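Local coordinates for brain-specific angiogenesis inhibitor 1-associated protein 2-like protein 2 (Mus musculus, PDB 3OK8) that binds phosphoinositides and induces planar or gently curved membrane structures, here represented by its membrane-binding I-BAR (IMD) domain, at residues Y124-L135 with L163-S174. Numbering follows the deposited sequence. Where two conformers were deposited one is given.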
# COMPACT_ATOMS: atom_id res chain seq x y z
N TYR A 124 -27.76 -35.81 -10.72
CA TYR A 124 -29.12 -35.30 -10.65
C TYR A 124 -29.87 -35.48 -11.95
O TYR A 124 -30.98 -36.00 -11.97
CB TYR A 124 -29.13 -33.83 -10.26
CG TYR A 124 -30.47 -33.18 -10.52
CD1 TYR A 124 -30.67 -32.34 -11.61
CD2 TYR A 124 -31.55 -33.44 -9.69
CE1 TYR A 124 -31.90 -31.76 -11.84
CE2 TYR A 124 -32.78 -32.86 -9.91
CZ TYR A 124 -32.95 -32.02 -10.99
OH TYR A 124 -34.19 -31.45 -11.21
N GLU A 125 -29.28 -35.03 -13.06
CA GLU A 125 -29.97 -35.15 -14.33
C GLU A 125 -30.36 -36.60 -14.64
O GLU A 125 -31.51 -36.89 -14.98
CB GLU A 125 -29.14 -34.57 -15.46
CG GLU A 125 -29.98 -34.17 -16.66
CD GLU A 125 -29.15 -33.75 -17.84
OE1 GLU A 125 -28.06 -33.15 -17.64
OE2 GLU A 125 -29.59 -34.01 -18.98
N ILE A 126 -29.40 -37.50 -14.51
CA ILE A 126 -29.60 -38.90 -14.84
C ILE A 126 -30.67 -39.55 -13.96
O ILE A 126 -31.42 -40.39 -14.44
CB ILE A 126 -28.29 -39.71 -14.74
CG1 ILE A 126 -28.45 -41.06 -15.43
CG2 ILE A 126 -27.88 -39.89 -13.29
CD1 ILE A 126 -27.18 -41.91 -15.42
N GLU A 127 -30.74 -39.18 -12.69
CA GLU A 127 -31.76 -39.77 -11.83
C GLU A 127 -33.13 -39.22 -12.17
O GLU A 127 -34.12 -39.94 -12.08
CB GLU A 127 -31.47 -39.54 -10.34
CG GLU A 127 -32.55 -40.16 -9.45
CD GLU A 127 -32.21 -40.19 -7.97
OE1 GLU A 127 -33.07 -40.67 -7.19
OE2 GLU A 127 -31.11 -39.75 -7.57
N TYR A 128 -33.18 -37.96 -12.57
CA TYR A 128 -34.43 -37.33 -12.97
C TYR A 128 -34.99 -38.02 -14.21
O TYR A 128 -36.18 -38.35 -14.28
CB TYR A 128 -34.23 -35.84 -13.23
CG TYR A 128 -35.48 -35.09 -13.62
CD1 TYR A 128 -35.93 -35.09 -14.94
CD2 TYR A 128 -36.21 -34.38 -12.68
CE1 TYR A 128 -37.07 -34.41 -15.30
CE2 TYR A 128 -37.34 -33.69 -13.04
CZ TYR A 128 -37.77 -33.71 -14.35
OH TYR A 128 -38.89 -33.02 -14.71
N ARG A 129 -34.13 -38.24 -15.20
CA ARG A 129 -34.53 -38.92 -16.43
C ARG A 129 -35.13 -40.31 -16.17
O ARG A 129 -36.11 -40.69 -16.79
CB ARG A 129 -33.35 -38.99 -17.41
CG ARG A 129 -33.40 -37.99 -18.58
CD ARG A 129 -32.90 -36.57 -18.23
NE ARG A 129 -33.98 -35.58 -18.15
CZ ARG A 129 -34.26 -34.69 -19.10
NH1 ARG A 129 -35.26 -33.83 -18.92
NH2 ARG A 129 -33.54 -34.64 -20.21
N HIS A 130 -34.53 -41.07 -15.25
CA HIS A 130 -35.00 -42.43 -14.96
C HIS A 130 -36.37 -42.45 -14.30
O HIS A 130 -37.28 -43.14 -14.76
CB HIS A 130 -33.99 -43.16 -14.07
CG HIS A 130 -32.75 -43.57 -14.79
ND1 HIS A 130 -32.36 -43.02 -15.99
CD2 HIS A 130 -31.78 -44.47 -14.46
CE1 HIS A 130 -31.23 -43.57 -16.38
NE2 HIS A 130 -30.85 -44.44 -15.47
N ARG A 131 -36.50 -41.72 -13.20
CA ARG A 131 -37.75 -41.58 -12.48
C ARG A 131 -38.84 -41.11 -13.43
O ARG A 131 -39.97 -41.62 -13.41
CB ARG A 131 -37.60 -40.57 -11.34
CG ARG A 131 -36.69 -41.04 -10.23
CD ARG A 131 -36.63 -40.04 -9.07
NE ARG A 131 -35.84 -40.58 -7.97
CZ ARG A 131 -36.35 -41.29 -6.96
NH1 ARG A 131 -37.66 -41.53 -6.91
NH2 ARG A 131 -35.56 -41.75 -6.01
N ALA A 132 -38.48 -40.13 -14.25
CA ALA A 132 -39.40 -39.58 -15.24
C ALA A 132 -39.87 -40.68 -16.17
O ALA A 132 -41.06 -40.81 -16.45
CB ALA A 132 -38.72 -38.46 -16.01
N ALA A 133 -38.92 -41.48 -16.64
CA ALA A 133 -39.22 -42.56 -17.58
C ALA A 133 -40.01 -43.68 -16.93
O ALA A 133 -41.07 -44.08 -17.42
CB ALA A 133 -37.93 -43.09 -18.18
N ASN A 134 -39.48 -44.21 -15.83
CA ASN A 134 -40.15 -45.29 -15.11
C ASN A 134 -41.53 -44.88 -14.63
O ASN A 134 -42.42 -45.72 -14.46
CB ASN A 134 -39.30 -45.77 -13.93
CG ASN A 134 -38.31 -46.85 -14.32
OD1 ASN A 134 -38.55 -47.61 -15.26
ND2 ASN A 134 -37.20 -46.93 -13.60
N LEU A 135 -41.73 -43.58 -14.44
CA LEU A 135 -43.02 -43.08 -13.99
C LEU A 135 -44.03 -43.00 -15.13
O LEU A 135 -45.10 -43.57 -15.03
CB LEU A 135 -42.88 -41.72 -13.31
CG LEU A 135 -44.18 -41.08 -12.81
CD1 LEU A 135 -45.01 -42.07 -12.01
CD2 LEU A 135 -43.86 -39.85 -11.97
N LEU A 163 -44.81 -43.64 -6.87
CA LEU A 163 -43.70 -43.32 -7.77
C LEU A 163 -43.63 -41.81 -8.03
O LEU A 163 -42.55 -41.23 -8.14
CB LEU A 163 -43.88 -44.08 -9.08
CG LEU A 163 -42.64 -44.63 -9.78
CD1 LEU A 163 -41.73 -45.33 -8.80
CD2 LEU A 163 -43.08 -45.58 -10.88
N HIS A 164 -44.80 -41.18 -8.10
CA HIS A 164 -44.91 -39.74 -8.28
C HIS A 164 -44.63 -38.98 -6.99
O HIS A 164 -44.13 -37.86 -7.03
CB HIS A 164 -46.30 -39.38 -8.78
CG HIS A 164 -46.54 -37.91 -8.92
ND1 HIS A 164 -47.25 -37.18 -8.00
CD2 HIS A 164 -46.16 -37.04 -9.89
CE1 HIS A 164 -47.30 -35.92 -8.38
NE2 HIS A 164 -46.65 -35.81 -9.53
N ALA A 165 -44.97 -39.59 -5.86
CA ALA A 165 -44.67 -38.98 -4.57
C ALA A 165 -43.15 -38.93 -4.34
O ALA A 165 -42.61 -37.92 -3.91
CB ALA A 165 -45.37 -39.73 -3.43
N GLN A 166 -42.48 -40.04 -4.66
CA GLN A 166 -41.03 -40.15 -4.55
C GLN A 166 -40.30 -39.15 -5.45
O GLN A 166 -39.26 -38.59 -5.07
CB GLN A 166 -40.59 -41.57 -4.91
CG GLN A 166 -41.17 -42.62 -4.01
CD GLN A 166 -40.80 -44.03 -4.45
OE1 GLN A 166 -40.19 -44.23 -5.49
NE2 GLN A 166 -41.19 -45.00 -3.64
N MET A 167 -40.84 -38.94 -6.64
CA MET A 167 -40.27 -37.96 -7.55
C MET A 167 -40.46 -36.53 -7.04
O MET A 167 -39.59 -35.68 -7.23
CB MET A 167 -40.83 -38.11 -8.97
CG MET A 167 -40.06 -37.31 -10.01
SD MET A 167 -40.33 -37.87 -11.69
CE MET A 167 -39.29 -36.75 -12.63
N GLN A 168 -41.59 -36.26 -6.40
CA GLN A 168 -41.80 -34.95 -5.79
C GLN A 168 -40.75 -34.72 -4.70
O GLN A 168 -40.16 -33.65 -4.61
CB GLN A 168 -43.20 -34.82 -5.19
CG GLN A 168 -44.29 -34.55 -6.22
CD GLN A 168 -45.67 -34.38 -5.59
OE1 GLN A 168 -46.05 -35.14 -4.70
NE2 GLN A 168 -46.41 -33.37 -6.04
N ALA A 169 -40.54 -35.75 -3.88
CA ALA A 169 -39.57 -35.70 -2.79
C ALA A 169 -38.17 -35.42 -3.31
O ALA A 169 -37.53 -34.47 -2.88
CB ALA A 169 -39.58 -36.99 -2.01
N PHE A 170 -37.72 -36.27 -4.23
CA PHE A 170 -36.41 -36.17 -4.88
C PHE A 170 -36.17 -34.81 -5.54
O PHE A 170 -35.19 -34.14 -5.25
CB PHE A 170 -36.26 -37.31 -5.91
CG PHE A 170 -35.29 -37.02 -7.03
CD1 PHE A 170 -35.72 -36.39 -8.19
CD2 PHE A 170 -33.97 -37.41 -6.95
CE1 PHE A 170 -34.85 -36.14 -9.23
CE2 PHE A 170 -33.09 -37.16 -7.98
CZ PHE A 170 -33.53 -36.52 -9.13
N VAL A 171 -37.07 -34.42 -6.43
CA VAL A 171 -36.99 -33.14 -7.11
C VAL A 171 -36.94 -31.97 -6.12
O VAL A 171 -36.22 -31.00 -6.34
CB VAL A 171 -38.19 -32.97 -8.07
CG1 VAL A 171 -39.03 -31.77 -7.68
CG2 VAL A 171 -37.74 -32.91 -9.52
N SER A 172 -37.70 -32.08 -5.04
CA SER A 172 -37.76 -31.01 -4.05
C SER A 172 -36.46 -30.94 -3.26
O SER A 172 -35.96 -29.86 -2.94
CB SER A 172 -38.94 -31.25 -3.10
OG SER A 172 -38.94 -30.32 -2.03
N GLU A 173 -35.92 -32.12 -2.96
CA GLU A 173 -34.69 -32.24 -2.19
C GLU A 173 -33.47 -31.79 -3.00
O GLU A 173 -32.52 -31.21 -2.45
CB GLU A 173 -34.52 -33.68 -1.72
CG GLU A 173 -33.16 -34.00 -1.12
CD GLU A 173 -32.88 -33.22 0.16
OE1 GLU A 173 -33.82 -33.07 0.97
OE2 GLU A 173 -31.72 -32.78 0.36
N SER A 174 -33.49 -32.07 -4.30
CA SER A 174 -32.40 -31.71 -5.19
C SER A 174 -32.24 -30.21 -5.32
O SER A 174 -31.10 -29.70 -5.31
CB SER A 174 -32.63 -32.31 -6.58
OG SER A 174 -32.43 -33.71 -6.56
O HOH W 1 -34.95 -30.41 -8.70
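Phe170 sits as a knob in the hole formed by Tyr124, Glu127, Tyr128 and Arg131 on segment 124-135. Its CB lies over one face of the Arg131 guanidinium. With CG anti to the backbone N (chi1 155°), the ring points across the interface. Phe170 CG meets Arg131 NE at 3.7 Å, and CD1 lies against Arg131 CD, which makes a CH-pi contact over the ring face. CE1 faces Tyr124 CE2 and the Tyr128 backbone, and Phe170 CZ reaches Tyr124 CD2 at 3.7 Å. The Phe170 and Tyr124 rings are nearly parallel, 11° apart, but barely overlap. CE2 runs beside CB and CG of Glu127. The Arg131 guanidinium is tilted 22° from the Phe170 ring, with NE over the rim of one face. Glu127 fixes it from the side: Arg131 NE and NH2 both bond to Glu127 OE1, NE at 2.9 Å, in a salt bridge within one helix. With an alanine at Glu127, the guanidinium would probably lose its carboxylate mate and be free to turn away from Phe170. Met167 is the second knob. Met167 CE sits over one face of the Tyr128 ring, 3.8 Å from the centroid, while Val171 CG2 meets that ring's edge. Leu135 CD1 packs on Leu163 CB. A water joins Tyr124 OH to Val171 O. The segment axes come within 10.2 Å and run antiparallel in the I-BAR three-helix bundle. Helix 5-66 completes it, touching Tyr124 with Met15, Tyr128 with Tyr11, Met167 with Met7 and Val171 with Phe10.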